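Local atomic coordinates of ESSB (Geobacillus thermodenitrificans, PDB entry 2YNQ), a protein that is an integral membrane component of the type VII secretion system and probably helps build the export machinery. Residues I13-L18 against Y41-E46. Residues are numbered along the deposited sequence; the frame is centred on the assembly and turned at random.
Sequences IQSTEL and YVIQYE
Glu46 reaches across from helix 41-53 and sets its carboxylate against two neighbouring hydroxyls of helix 7-19. Glu46 OE1 lies 3.0 Å from Ser15 OG. Glu46 OE2 lies 2.7 Å from Thr16 OG1. Each carboxylate oxygen thus has its own hydroxyl, although neither bond is settled. Ser15 OG and Thr16 OG1 can both turn instead to the carbonyl oxygen of Tyr12, one turn back in the same helix. The Glu46 chain is extended beyond CG (chi2 173°), which carries the carboxylate over the gap to the other helix. Ser15 OG stands between its backbone N and carbonyl carbon (chi1 71°), within range of both Glu46 OE1 and the Tyr12 carbonyl. Glu46 OE1 also comes 3.2 Å from Thr16 N, but the angle is too poor for a bond.

The van der Waals part is small. Ile43, one turn before Glu46, lays its CD1 methyl beside the Thr16 hydroxyl, with Ile43 CD1 3.9 Å from Thr16 OG1. Ile43 also touches Tyr12, and Glu46 also touches Phe19, both of helix 7-19. Ser15 also packs on Leu31 of helix 24-31.

The axes of segments 13-18 and 41-46 come within 10.3 Å of each other. Their directions differ by 47°. The two segments bury 154 Å² between them. The contact joins the first helix of the all-helical extracellular fragment to helix 41-53. Its chemistry is that of a buried carboxylate held by hydroxyls. If both hydroxyls point their protons at Glu46, they would probably stabilise its charged form. If they turn to Tyr12, that support would weaken.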
loop_
_atom_site.group_PDB
_atom_site.type_symbol
_atom_site.label_atom_id
_atom_site.label_comp_id
_atom_site.label_asym_id
_atom_site.label_seq_id
_atom_site.Cartn_x
_atom_site.Cartn_y
_atom_site.Cartn_z
ATOM N N ILE D 13 1.384 2.037 -28.573
ATOM C CA ILE D 13 0.087 2.424 -29.085
ATOM C C ILE D 13 -0.954 1.733 -28.220
ATOM O O ILE D 13 -1.921 2.351 -27.769
ATOM C CB ILE D 13 -0.093 2.034 -30.585
ATOM C CG1 ILE D 13 0.836 2.850 -31.501
ATOM C CG2 ILE D 13 -1.560 2.097 -31.020
ATOM C CD1 ILE D 13 0.676 4.398 -31.428
ATOM N N GLN D 14 -0.730 0.453 -27.966
ATOM C CA GLN D 14 -1.650 -0.323 -27.144
ATOM C C GLN D 14 -1.793 0.208 -25.704
ATOM O O GLN D 14 -2.905 0.288 -25.183
ATOM C CB GLN D 14 -1.265 -1.801 -27.177
ATOM C CG GLN D 14 -2.154 -2.705 -26.346
ATOM C CD GLN D 14 -1.713 -4.173 -26.438
ATOM O OE1 GLN D 14 -1.385 -4.667 -27.537
ATOM N NE2 GLN D 14 -1.685 -4.870 -25.286
ATOM N N SER D 15 -0.687 0.605 -25.079
ATOM C CA SER D 15 -0.767 1.144 -23.723
ATOM C C SER D 15 -1.445 2.510 -23.696
ATOM O O SER D 15 -2.091 2.858 -22.702
ATOM C CB SER D 15 0.605 1.196 -23.033
ATOM O OG SER D 15 1.430 2.193 -23.580
ATOM N N THR D 16 -1.291 3.270 -24.782
ATOM C CA THR D 16 -1.929 4.550 -24.902
ATOM C C THR D 16 -3.432 4.321 -24.968
ATOM O O THR D 16 -4.191 4.974 -24.246
ATOM C CB THR D 16 -1.428 5.297 -26.135
ATOM O OG1 THR D 16 -0.065 5.662 -25.919
ATOM C CG2 THR D 16 -2.244 6.562 -26.391
ATOM N N GLU D 17 -3.863 3.371 -25.795
ATOM C CA GLU D 17 -5.276 3.066 -25.905
ATOM C C GLU D 17 -5.895 2.650 -24.559
ATOM O O GLU D 17 -7.044 2.978 -24.262
ATOM C CB GLU D 17 -5.509 2.002 -26.986
ATOM C CG GLU D 17 -6.938 1.478 -27.057
ATOM C CD GLU D 17 -7.216 0.612 -28.290
ATOM O OE1 GLU D 17 -6.355 0.523 -29.201
ATOM O OE2 GLU D 17 -8.314 0.029 -28.353
ATOM N N LEU D 18 -5.140 1.907 -23.760
ATOM C CA LEU D 18 -5.652 1.417 -22.475
ATOM C C LEU D 18 -5.611 2.528 -21.436
ATOM O O LEU D 18 -6.567 2.704 -20.680
ATOM C CB LEU D 18 -4.879 0.190 -22.003
ATOM C CG LEU D 18 -4.992 -1.035 -22.917
ATOM C CD1 LEU D 18 -3.783 -1.906 -22.651
ATOM C CD2 LEU D 18 -6.302 -1.822 -22.717
ATOM N N TYR D 41 8.915 9.788 -23.000
ATOM C CA TYR D 41 8.431 10.466 -21.813
ATOM C C TYR D 41 6.916 10.306 -21.599
ATOM O O TYR D 41 6.465 10.014 -20.489
ATOM C CB TYR D 41 8.891 11.929 -21.871
ATOM C CG TYR D 41 8.426 12.798 -20.729
ATOM C CD1 TYR D 41 8.966 12.655 -19.446
ATOM C CD2 TYR D 41 7.452 13.771 -20.930
ATOM C CE1 TYR D 41 8.541 13.456 -18.403
ATOM C CE2 TYR D 41 7.026 14.577 -19.884
ATOM C CZ TYR D 41 7.567 14.412 -18.629
ATOM O OH TYR D 41 7.138 15.213 -17.600
ATOM N N VAL D 42 6.123 10.413 -22.661
ATOM C CA VAL D 42 4.685 10.206 -22.523
ATOM C C VAL D 42 4.370 8.772 -22.072
ATOM O O VAL D 42 3.399 8.550 -21.348
ATOM C CB VAL D 42 3.910 10.595 -23.829
ATOM C CG1 VAL D 42 4.314 9.725 -25.031
ATOM C CG2 VAL D 42 2.386 10.574 -23.614
ATOM N N ILE D 43 5.182 7.799 -22.488
ATOM C CA ILE D 43 4.931 6.406 -22.122
ATOM C C ILE D 43 5.375 6.169 -20.663
ATOM O O ILE D 43 4.663 5.536 -19.884
ATOM C CB ILE D 43 5.600 5.405 -23.115
ATOM C CG1 ILE D 43 5.156 5.665 -24.578
ATOM C CG2 ILE D 43 5.388 3.965 -22.679
ATOM C CD1 ILE D 43 3.647 5.606 -24.867
ATOM N N GLN D 44 6.532 6.711 -20.288
ATOM C CA GLN D 44 6.895 6.750 -18.881
ATOM C C GLN D 44 5.749 7.328 -18.030
ATOM O O GLN D 44 5.462 6.813 -16.945
ATOM C CB GLN D 44 8.182 7.556 -18.673
ATOM C CG GLN D 44 9.441 6.907 -19.242
ATOM C CD GLN D 44 10.630 7.844 -19.163
ATOM O OE1 GLN D 44 10.466 9.065 -19.198
ATOM N NE2 GLN D 44 11.833 7.282 -19.065
ATOM N N TYR D 45 5.098 8.380 -18.539
ATOM C CA TYR D 45 3.981 9.037 -17.858
ATOM C C TYR D 45 2.817 8.088 -17.657
ATOM O O TYR D 45 2.253 8.012 -16.558
ATOM C CB TYR D 45 3.502 10.266 -18.651
ATOM C CG TYR D 45 2.192 10.841 -18.152
ATOM C CD1 TYR D 45 2.127 11.495 -16.926
ATOM C CD2 TYR D 45 1.010 10.716 -18.897
ATOM C CE1 TYR D 45 0.917 12.011 -16.450
ATOM C CE2 TYR D 45 -0.208 11.229 -18.436
ATOM C CZ TYR D 45 -0.252 11.881 -17.207
ATOM O OH TYR D 45 -1.442 12.410 -16.703
ATOM N N GLU D 46 2.455 7.375 -18.727
ATOM C CA GLU D 46 1.360 6.418 -18.698
ATOM C C GLU D 46 1.621 5.317 -17.676
ATOM O O GLU D 46 0.732 4.996 -16.867
ATOM C CB GLU D 46 1.112 5.793 -20.085
ATOM C CG GLU D 46 0.561 6.763 -21.142
ATOM C CD GLU D 46 0.479 6.146 -22.565
ATOM O OE1 GLU D 46 0.602 4.911 -22.736
ATOM O OE2 GLU D 46 0.286 6.909 -23.536
#